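Local coordinates for protein peroxiredoxin (Clostridioides difficile, PDB 6TSB) that forms the chitinase part of a two-domain spore coat protein, a glycosyl hydrolase family 18 domain that cleaves chitin, joined in the whole protein to a predicted thiol peroxidase, at residues Y41-P46 and I58-E63; Q80-K85 and Y129-I134; N224-D229 and S236-V241. One frame throughout, in Å; residues are numbered along the deposited sequence.

Interaction 1: residues Y41-P46 and I58-E63; sequences YVLGNP and IFAFAE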
loop_
_atom_site.group_PDB
_atom_site.type_symbol
_atom_site.label_atom_id
_atom_site.label_comp_id
_atom_site.label_asym_id
_atom_site.label_seq_id
_atom_site.Cartn_x
_atom_site.Cartn_y
_atom_site.Cartn_z
ATOM N N TYR A 41 13.773 -12.743 20.636
ATOM C CA TYR A 41 14.849 -13.741 20.472
ATOM C C TYR A 41 15.998 -12.989 19.795
ATOM O O TYR A 41 15.777 -12.259 18.809
ATOM C CB TYR A 41 14.375 -14.999 19.710
ATOM C CG TYR A 41 13.506 -15.933 20.529
ATOM C CD1 TYR A 41 12.153 -15.680 20.726
ATOM C CD2 TYR A 41 14.032 -17.041 21.174
ATOM C CE1 TYR A 41 11.357 -16.504 21.513
ATOM C CE2 TYR A 41 13.246 -17.882 21.950
ATOM C CZ TYR A 41 11.898 -17.626 22.115
ATOM O OH TYR A 41 11.121 -18.433 22.895
ATOM N N VAL A 42 17.196 -13.166 20.342
ATOM C CA VAL A 42 18.455 -12.568 19.831
ATOM C C VAL A 42 19.370 -13.718 19.419
ATOM O O VAL A 42 19.959 -14.334 20.323
ATOM C CB VAL A 42 19.084 -11.706 20.934
ATOM C CG1 VAL A 42 20.250 -10.923 20.383
ATOM C CG2 VAL A 42 18.064 -10.797 21.581
ATOM N N LEU A 43 19.400 -14.054 18.132
ATOM C CA LEU A 43 20.294 -15.094 17.542
ATOM C C LEU A 43 21.517 -14.440 16.887
ATOM O O LEU A 43 21.380 -13.874 15.778
ATOM C CB LEU A 43 19.508 -15.886 16.497
ATOM C CG LEU A 43 20.281 -17.009 15.818
ATOM C CD1 LEU A 43 20.756 -18.034 16.849
ATOM C CD2 LEU A 43 19.455 -17.653 14.700
ATOM N N GLY A 44 22.686 -14.550 17.513
ATOM C CA GLY A 44 23.929 -14.005 16.937
ATOM C C GLY A 44 24.303 -12.722 17.641
ATOM O O GLY A 44 23.901 -12.560 18.836
ATOM N N ASN A 45 25.021 -11.835 16.947
ATOM C CA ASN A 45 25.635 -10.630 17.569
ATOM C C ASN A 45 24.561 -9.657 18.052
ATOM O O ASN A 45 23.842 -9.079 17.246
ATOM C CB ASN A 45 26.540 -9.904 16.571
ATOM C CG ASN A 45 27.336 -8.817 17.252
ATOM O OD1 ASN A 45 26.778 -7.908 17.881
ATOM N ND2 ASN A 45 28.647 -8.956 17.151
ATOM N N PRO A 46 24.447 -9.351 19.358
ATOM C CA PRO A 46 23.318 -8.561 19.846
ATOM C C PRO A 46 23.459 -7.027 19.827
ATOM O O PRO A 46 22.683 -6.355 20.526
ATOM C CB PRO A 46 23.279 -9.018 21.314
ATOM C CG PRO A 46 24.744 -9.085 21.655
ATOM C CD PRO A 46 25.352 -9.755 20.437
ATOM N N ILE A 58 15.606 -12.754 24.759
ATOM C CA ILE A 58 15.776 -14.219 24.890
ATOM C C ILE A 58 16.997 -14.559 24.053
ATOM O O ILE A 58 16.876 -14.546 22.832
ATOM C CB ILE A 58 14.521 -15.009 24.458
ATOM C CG1 ILE A 58 13.258 -14.582 25.206
ATOM C CG2 ILE A 58 14.776 -16.488 24.634
ATOM C CD1 ILE A 58 12.010 -15.396 24.850
ATOM N N PHE A 59 18.130 -14.812 24.712
ATOM C CA PHE A 59 19.375 -15.268 24.048
ATOM C C PHE A 59 19.137 -16.645 23.424
ATOM O O PHE A 59 18.750 -17.583 24.142
ATOM C CB PHE A 59 20.541 -15.350 25.035
ATOM C CG PHE A 59 21.792 -15.888 24.389
ATOM C CD1 PHE A 59 22.538 -15.099 23.522
ATOM C CD2 PHE A 59 22.212 -17.185 24.615
ATOM C CE1 PHE A 59 23.680 -15.590 22.906
ATOM C CE2 PHE A 59 23.350 -17.681 23.988
ATOM C CZ PHE A 59 24.075 -16.887 23.128
ATOM N N ALA A 60 19.443 -16.793 22.144
ATOM C CA ALA A 60 19.399 -18.089 21.440
ATOM C C ALA A 60 20.783 -18.452 20.869
ATOM O O ALA A 60 21.370 -17.672 20.122
ATOM C CB ALA A 60 18.346 -17.980 20.374
ATOM N N PHE A 61 21.323 -19.634 21.195
ATOM C CA PHE A 61 20.750 -20.623 22.103
ATOM C C PHE A 61 21.824 -21.219 23.030
ATOM O O PHE A 61 22.982 -21.112 22.728
ATOM C CB PHE A 61 20.205 -21.833 21.338
ATOM C CG PHE A 61 19.053 -21.574 20.413
ATOM C CD1 PHE A 61 17.772 -21.452 20.911
ATOM C CD2 PHE A 61 19.241 -21.520 19.042
ATOM C CE1 PHE A 61 16.703 -21.239 20.051
ATOM C CE2 PHE A 61 18.170 -21.317 18.183
ATOM C CZ PHE A 61 16.900 -21.176 18.691
ATOM N N ALA A 62 21.442 -21.824 24.151
ATOM C CA ALA A 62 22.256 -22.862 24.824
ATOM C C ALA A 62 21.948 -24.192 24.121
ATOM O O ALA A 62 20.860 -24.283 23.526
ATOM C CB ALA A 62 21.962 -22.895 26.298
ATOM N N GLU A 63 22.869 -25.160 24.143
ATOM C CA GLU A 63 22.665 -26.501 23.542
ATOM C C GLU A 63 22.956 -27.605 24.578
ATOM O O GLU A 63 23.399 -27.277 25.709
ATOM C CB GLU A 63 23.482 -26.631 22.248
ATOM C CG GLU A 63 23.063 -25.690 21.117
ATOM C CD GLU A 63 21.586 -25.658 20.694
ATOM O OE1 GLU A 63 20.784 -26.508 21.169
ATOM O OE2 GLU A 63 21.216 -24.766 19.874
#

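Interaction 2: residues Q80-K85 and Y129-I134; sequences QLLALK and YALDGI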
loop_
_atom_site.group_PDB
_atom_site.type_symbol
_atom_site.label_atom_id
_atom_site.label_comp_id
_atom_site.label_asym_id
_atom_site.label_seq_id
_atom_site.Cartn_x
_atom_site.Cartn_y
_atom_site.Cartn_z
ATOM N N GLN A 80 27.549 -9.808 26.416
ATOM C CA GLN A 80 27.273 -8.489 25.790
ATOM C C GLN A 80 25.816 -8.121 26.071
ATOM O O GLN A 80 25.556 -7.039 26.608
ATOM C CB GLN A 80 27.554 -8.527 24.291
ATOM C CG GLN A 80 27.519 -7.148 23.647
ATOM C CD GLN A 80 27.827 -7.198 22.176
ATOM O OE1 GLN A 80 28.500 -8.112 21.714
ATOM N NE2 GLN A 80 27.336 -6.219 21.435
ATOM N N LEU A 81 24.915 -9.060 25.819
ATOM C CA LEU A 81 23.450 -8.862 25.973
ATOM C C LEU A 81 23.110 -8.616 27.448
ATOM O O LEU A 81 22.252 -7.760 27.710
ATOM C CB LEU A 81 22.749 -10.082 25.369
ATOM C CG LEU A 81 21.229 -10.078 25.430
ATOM C CD1 LEU A 81 20.644 -9.003 24.517
ATOM C CD2 LEU A 81 20.714 -11.453 25.040
ATOM N N LEU A 82 23.809 -9.265 28.380
ATOM C CA LEU A 82 23.585 -9.127 29.838
ATOM C C LEU A 82 23.959 -7.717 30.267
ATOM O O LEU A 82 23.378 -7.247 31.257
ATOM C CB LEU A 82 24.422 -10.149 30.622
ATOM C CG LEU A 82 23.772 -11.525 30.765
ATOM C CD1 LEU A 82 24.763 -12.553 31.264
ATOM C CD2 LEU A 82 22.580 -11.451 31.695
ATOM N N ALA A 83 24.921 -7.106 29.578
ATOM C CA ALA A 83 25.446 -5.771 29.929
ATOM C C ALA A 83 24.377 -4.689 29.684
ATOM O O ALA A 83 24.459 -3.647 30.341
ATOM C CB ALA A 83 26.708 -5.515 29.150
ATOM N N LEU A 84 23.396 -4.926 28.804
ATOM C CA LEU A 84 22.257 -3.986 28.577
ATOM C C LEU A 84 21.518 -3.688 29.882
ATOM O O LEU A 84 20.810 -2.695 29.902
ATOM C CB LEU A 84 21.272 -4.559 27.559
ATOM C CG LEU A 84 21.812 -4.668 26.147
ATOM C CD1 LEU A 84 20.736 -5.175 25.196
ATOM C CD2 LEU A 84 22.368 -3.322 25.692
ATOM N N LYS A 85 21.690 -4.497 30.928
ATOM C CA LYS A 85 21.030 -4.284 32.238
ATOM C C LYS A 85 21.713 -3.131 32.981
ATOM O O LYS A 85 21.135 -2.659 33.987
ATOM C CB LYS A 85 21.015 -5.579 33.058
ATOM C CG LYS A 85 20.149 -6.697 32.478
ATOM C CD LYS A 85 20.024 -7.901 33.398
ATOM C CE LYS A 85 18.917 -7.760 34.421
ATOM N NZ LYS A 85 19.116 -8.664 35.578
ATOM N N TYR A 129 25.344 -16.850 35.247
ATOM C CA TYR A 129 25.190 -15.658 34.379
ATOM C C TYR A 129 24.254 -14.600 34.975
ATOM O O TYR A 129 24.006 -13.598 34.301
ATOM C CB TYR A 129 24.701 -16.097 33.008
ATOM C CG TYR A 129 25.764 -16.717 32.151
ATOM C CD1 TYR A 129 26.583 -15.936 31.358
ATOM C CD2 TYR A 129 25.935 -18.085 32.099
ATOM C CE1 TYR A 129 27.561 -16.495 30.554
ATOM C CE2 TYR A 129 26.897 -18.660 31.282
ATOM C CZ TYR A 129 27.722 -17.865 30.509
ATOM O OH TYR A 129 28.658 -18.429 29.686
ATOM N N ALA A 130 23.777 -14.790 36.202
ATOM C CA ALA A 130 22.704 -13.973 36.820
ATOM C C ALA A 130 21.555 -13.780 35.814
ATOM O O ALA A 130 21.103 -12.627 35.643
ATOM C CB ALA A 130 23.261 -12.644 37.281
ATOM N N LEU A 131 21.081 -14.862 35.186
ATOM C CA LEU A 131 19.933 -14.789 34.250
ATOM C C LEU A 131 18.651 -14.532 35.037
ATOM O O LEU A 131 18.597 -14.860 36.240
ATOM C CB LEU A 131 19.796 -16.088 33.466
ATOM C CG LEU A 131 21.001 -16.520 32.637
ATOM C CD1 LEU A 131 20.622 -17.793 31.891
ATOM C CD2 LEU A 131 21.415 -15.436 31.664
ATOM N N ASP A 132 17.655 -13.987 34.360
ATOM C CA ASP A 132 16.293 -13.764 34.910
ATOM C C ASP A 132 15.454 -15.042 34.711
ATOM O O ASP A 132 14.442 -15.228 35.414
ATOM C CB ASP A 132 15.709 -12.527 34.243
ATOM C CG ASP A 132 16.468 -11.259 34.593
ATOM O OD1 ASP A 132 16.398 -10.858 35.782
ATOM O OD2 ASP A 132 17.113 -10.680 33.672
ATOM N N GLY A 133 15.867 -15.891 33.769
ATOM C CA GLY A 133 15.404 -17.280 33.726
ATOM C C GLY A 133 15.685 -17.928 32.395
ATOM O O GLY A 133 16.670 -17.575 31.754
ATOM N N ILE A 134 14.812 -18.838 31.988
ATOM C CA ILE A 134 15.138 -19.823 30.925
ATOM C C ILE A 134 13.912 -20.039 30.042
ATOM O O ILE A 134 12.758 -19.902 30.528
ATOM C CB ILE A 134 15.697 -21.125 31.569
ATOM C CG1 ILE A 134 16.622 -21.863 30.602
ATOM C CG2 ILE A 134 14.617 -22.048 32.131
ATOM C CD1 ILE A 134 18.045 -21.356 30.657
HETATM O O HOH W 1 21.647 -10.113 35.537
#

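Interaction 3: residues N224-D229 and S236-V241; sequences NLFDSD and SVDAMV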
loop_
_atom_site.group_PDB
_atom_site.type_symbol
_atom_site.label_atom_id
_atom_site.label_comp_id
_atom_site.label_asym_id
_atom_site.label_seq_id
_atom_site.Cartn_x
_atom_site.Cartn_y
_atom_site.Cartn_z
ATOM N N ASN A 224 -0.291 -16.119 8.516
ATOM C CA ASN A 224 -1.650 -15.543 8.328
ATOM C C ASN A 224 -2.330 -15.411 9.694
ATOM O O ASN A 224 -2.325 -16.389 10.463
ATOM C CB ASN A 224 -2.451 -16.332 7.294
ATOM C CG ASN A 224 -2.561 -17.812 7.589
ATOM O OD1 ASN A 224 -1.680 -18.609 7.217
ATOM N ND2 ASN A 224 -3.688 -18.196 8.176
ATOM N N LEU A 225 -2.851 -14.232 10.032
ATOM C CA LEU A 225 -3.517 -14.067 11.351
ATOM C C LEU A 225 -4.872 -14.809 11.299
ATOM O O LEU A 225 -5.160 -15.558 12.256
ATOM C CB LEU A 225 -3.650 -12.589 11.695
ATOM C CG LEU A 225 -4.382 -12.283 12.997
ATOM C CD1 LEU A 225 -3.716 -12.961 14.190
ATOM C CD2 LEU A 225 -4.499 -10.780 13.232
ATOM N N PHE A 226 -5.612 -14.716 10.184
ATOM C CA PHE A 226 -6.885 -15.459 9.938
ATOM C C PHE A 226 -6.770 -16.298 8.664
ATOM O O PHE A 226 -5.750 -16.183 7.987
ATOM C CB PHE A 226 -8.055 -14.483 9.884
ATOM C CG PHE A 226 -8.267 -13.733 11.171
ATOM C CD1 PHE A 226 -8.791 -14.375 12.287
ATOM C CD2 PHE A 226 -7.995 -12.385 11.261
ATOM C CE1 PHE A 226 -9.022 -13.676 13.465
ATOM C CE2 PHE A 226 -8.198 -11.694 12.447
ATOM C CZ PHE A 226 -8.711 -12.339 13.549
ATOM N N ASP A 227 -7.752 -17.159 8.378
ATOM C CA ASP A 227 -7.763 -17.995 7.143
ATOM C C ASP A 227 -8.076 -17.104 5.923
ATOM O O ASP A 227 -8.692 -16.007 6.111
ATOM C CB ASP A 227 -8.772 -19.148 7.245
ATOM C CG ASP A 227 -8.405 -20.279 8.202
ATOM O OD1 ASP A 227 -7.192 -20.464 8.472
ATOM O OD2 ASP A 227 -9.342 -20.985 8.660
ATOM N N SER A 228 -7.681 -17.581 4.731
ATOM C CA SER A 228 -7.921 -16.989 3.383
ATOM C C SER A 228 -7.655 -18.052 2.300
ATOM O O SER A 228 -7.362 -19.226 2.658
ATOM C CB SER A 228 -7.045 -15.778 3.160
ATOM O OG SER A 228 -5.815 -16.156 2.542
ATOM N N ASP A 229 -7.690 -17.641 1.024
ATOM C CA ASP A 229 -7.364 -18.478 -0.169
ATOM C C ASP A 229 -5.866 -18.779 -0.227
ATOM O O ASP A 229 -5.482 -19.765 -0.884
ATOM C CB ASP A 229 -7.731 -17.782 -1.487
ATOM C CG ASP A 229 -8.964 -18.336 -2.185
ATOM O OD1 ASP A 229 -9.655 -19.194 -1.580
ATOM O OD2 ASP A 229 -9.218 -17.915 -3.340
ATOM N N SER A 236 -3.401 -21.040 10.906
ATOM C CA SER A 236 -3.628 -19.596 11.127
ATOM C C SER A 236 -3.236 -19.217 12.566
ATOM O O SER A 236 -3.425 -20.062 13.501
ATOM C CB SER A 236 -5.070 -19.271 10.839
ATOM O OG SER A 236 -5.801 -19.179 12.049
ATOM N N VAL A 237 -2.759 -17.993 12.791
ATOM C CA VAL A 237 -2.350 -17.563 14.164
ATOM C C VAL A 237 -3.551 -17.741 15.093
ATOM O O VAL A 237 -3.375 -18.361 16.145
ATOM C CB VAL A 237 -1.821 -16.118 14.217
ATOM C CG1 VAL A 237 -1.591 -15.656 15.640
ATOM C CG2 VAL A 237 -0.565 -15.938 13.362
ATOM N N ASP A 238 -4.720 -17.229 14.695
ATOM C CA ASP A 238 -5.952 -17.150 15.529
ATOM C C ASP A 238 -6.356 -18.551 15.998
ATOM O O ASP A 238 -6.693 -18.695 17.181
ATOM C CB ASP A 238 -7.105 -16.488 14.758
ATOM C CG ASP A 238 -8.496 -16.600 15.380
ATOM O OD1 ASP A 238 -8.757 -15.987 16.466
ATOM O OD2 ASP A 238 -9.305 -17.296 14.773
ATOM N N ALA A 239 -6.380 -19.522 15.094
ATOM C CA ALA A 239 -6.707 -20.930 15.412
ATOM C C ALA A 239 -5.680 -21.521 16.412
ATOM O O ALA A 239 -6.069 -22.420 17.197
ATOM C CB ALA A 239 -6.792 -21.733 14.132
ATOM N N MET A 240 -4.416 -21.063 16.401
ATOM C CA MET A 240 -3.365 -21.571 17.328
ATOM C C MET A 240 -3.594 -20.966 18.697
ATOM O O MET A 240 -3.542 -21.718 19.703
ATOM C CB MET A 240 -1.952 -21.243 16.852
ATOM C CG MET A 240 -1.542 -22.153 15.750
ATOM S SD MET A 240 0.227 -22.068 15.426
ATOM C CE MET A 240 0.259 -23.202 14.043
ATOM N N VAL A 241 -3.951 -19.690 18.744
ATOM C CA VAL A 241 -4.287 -19.047 20.045
ATOM C C VAL A 241 -5.545 -19.696 20.646
ATOM O O VAL A 241 -5.568 -19.937 21.860
ATOM C CB VAL A 241 -4.478 -17.545 19.878
ATOM C CG1 VAL A 241 -4.742 -16.897 21.223
ATOM C CG2 VAL A 241 -3.281 -16.927 19.182
#

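Interaction 1: residues Y41-P46 and I58-E63
Y41 lays its ring against I58 on the next strand. The CD1 methyl of I58 sits over one ring face, 3.8 Å from the ring centroid of Y41 and displaced toward CZ. The other branch of I58 touches the ring too, with CG2 3.4 Å from Y41 CE2. CG1 of I58 lies beside its backbone N (chi1 -56°), and the chain then runs extended to CD1. Y41 CG is also beside its own N (chi1 -75°), which leans the ring across the neighbouring strand. A60 CB comes up at the edge of this ring, near its plane. The Y41 hydroxyl is hydrogen-bonded to D135 and N203.

Two backbone bonds hold the strands in parallel: V42 N to I58 O at 2.9 Å and A60 N to V42 O at 3.1 Å. I58 O also receives a CA-H contact from Y41 CA at 3.2 Å. V42 and F59 point to the opposite face of the sheet. L43 CD1 meets A60 O at 3.3 Å. The same methyl approaches the F61 ring obliquely. F61 follows a cis peptide, and A60 CB sits over the centre of one face of its ring. Strands 37-43 and 56-64 are the first two parallel strands of the TIM barrel. On its other side Y41 pairs in parallel with a strand of the second subunit, whose W332 packs on L43 and A60. The barrel thus appears closed by exchange between subunits. A non-proline cis peptide here, beside D137, is known from other family 18 chitinases.

Interaction 2: residues Q80-K85 and Y129-I134
L82 and K85 both turn CG beside the backbone N, anti to the carbonyl carbon. This points both side chains at the loop of Y129 and D132. The K85 chain then bends at chi3 (85°), which carries NZ to the carboxylate of D132. This salt bridge is long and its hydrogen bonds are weak: K85 NZ is 3.4 Å from D132 OD2 and 3.5 Å from D132 OD1. The ammonium thus faces both oxygens. A water gives a second link. The water accepts from K85 NZ at 2.9 Å and donates to A130 O at 2.6 Å. A130 has positive phi and closes the preceding helix in a Schellman motif.

L82 supplies the apolar part. L82 CD1 lies 3.3 Å from Y129 O and meets the edge of the Y129 ring, 3.8 Å from ring atom CD1. On the other branch, L82 CD2 meets L131 CD2 at 4.2 Å. V93 of strand 92-98 donates its backbone N-H to D132 OD2. D132 opens the DxxDxDxE sequence of family 18. Here its carboxylate is probably positioned more by the V93 N-H than by the weak lysine bridge, which with its water adds a charged link at the protein surface.

Interaction 3: residues N224-D229 and S236-V241
L225 and V237 pack closely where the loop meets the first turn of helix 237-246. L225 CD1 lies 3.7 Å from V237 CB, and the two side chains cross at a slant. V237 N donates to N224 O at 2.9 Å. One residue on, D238 N donates to L225 O at 3.0 Å. N224 takes chi1 55°, with CG between its N and its carbonyl carbon. This folds the amide back, and N224 ND2 donates to F226 O at 2.9 Å from above the carbonyl plane. The same N224 ND2 presses on S236 CB at 3.2 Å.

S236 is the N-cap of the helix, and S236 OG accepts from A239 N at 3.1 Å. The first three helical N-H groups therefore all have acceptors, two from the loop and one from the cap. In the barrel this helix follows strand 201-204, with the long loop between them, and leads into strand 254-264.

A second close part is closed by the second subunit. The F226 ring meets the D238 carboxylate obliquely, F226 CE1 to D238 CG at 3.5 Å, with the planes 52° apart. D238 OD1 is hydrogen-bonded to Y320 OH of the second subunit, and Q294 of that subunit packs on L225 and F226. D227 forms the looser, exposed side. It brings only its carboxylate near, with D227 OD1 3.4 Å from S236 CB.

The three contacts follow one another along the chain within the glycosyl hydrolase family 18 domain. Interactions 1 and 2 are neighbours, with centres 11 Å apart. They touch where P46 and F59 pack on Q80 and L81 of helix 75-83. Both reach the same barrel sheet, through strands 37-43 and 56-64 in interaction 1 and strand 133-137 in interaction 2. Interaction 3 lies farther round the barrel, its centre 28 Å from that of interaction 1 and 34 Å from that of interaction 2. The second subunit continues the barrel sheet beside strand 37-43 in interaction 1. It packs on the loop and helix start in interaction 3. Dimerisation thus probably completes the barrel.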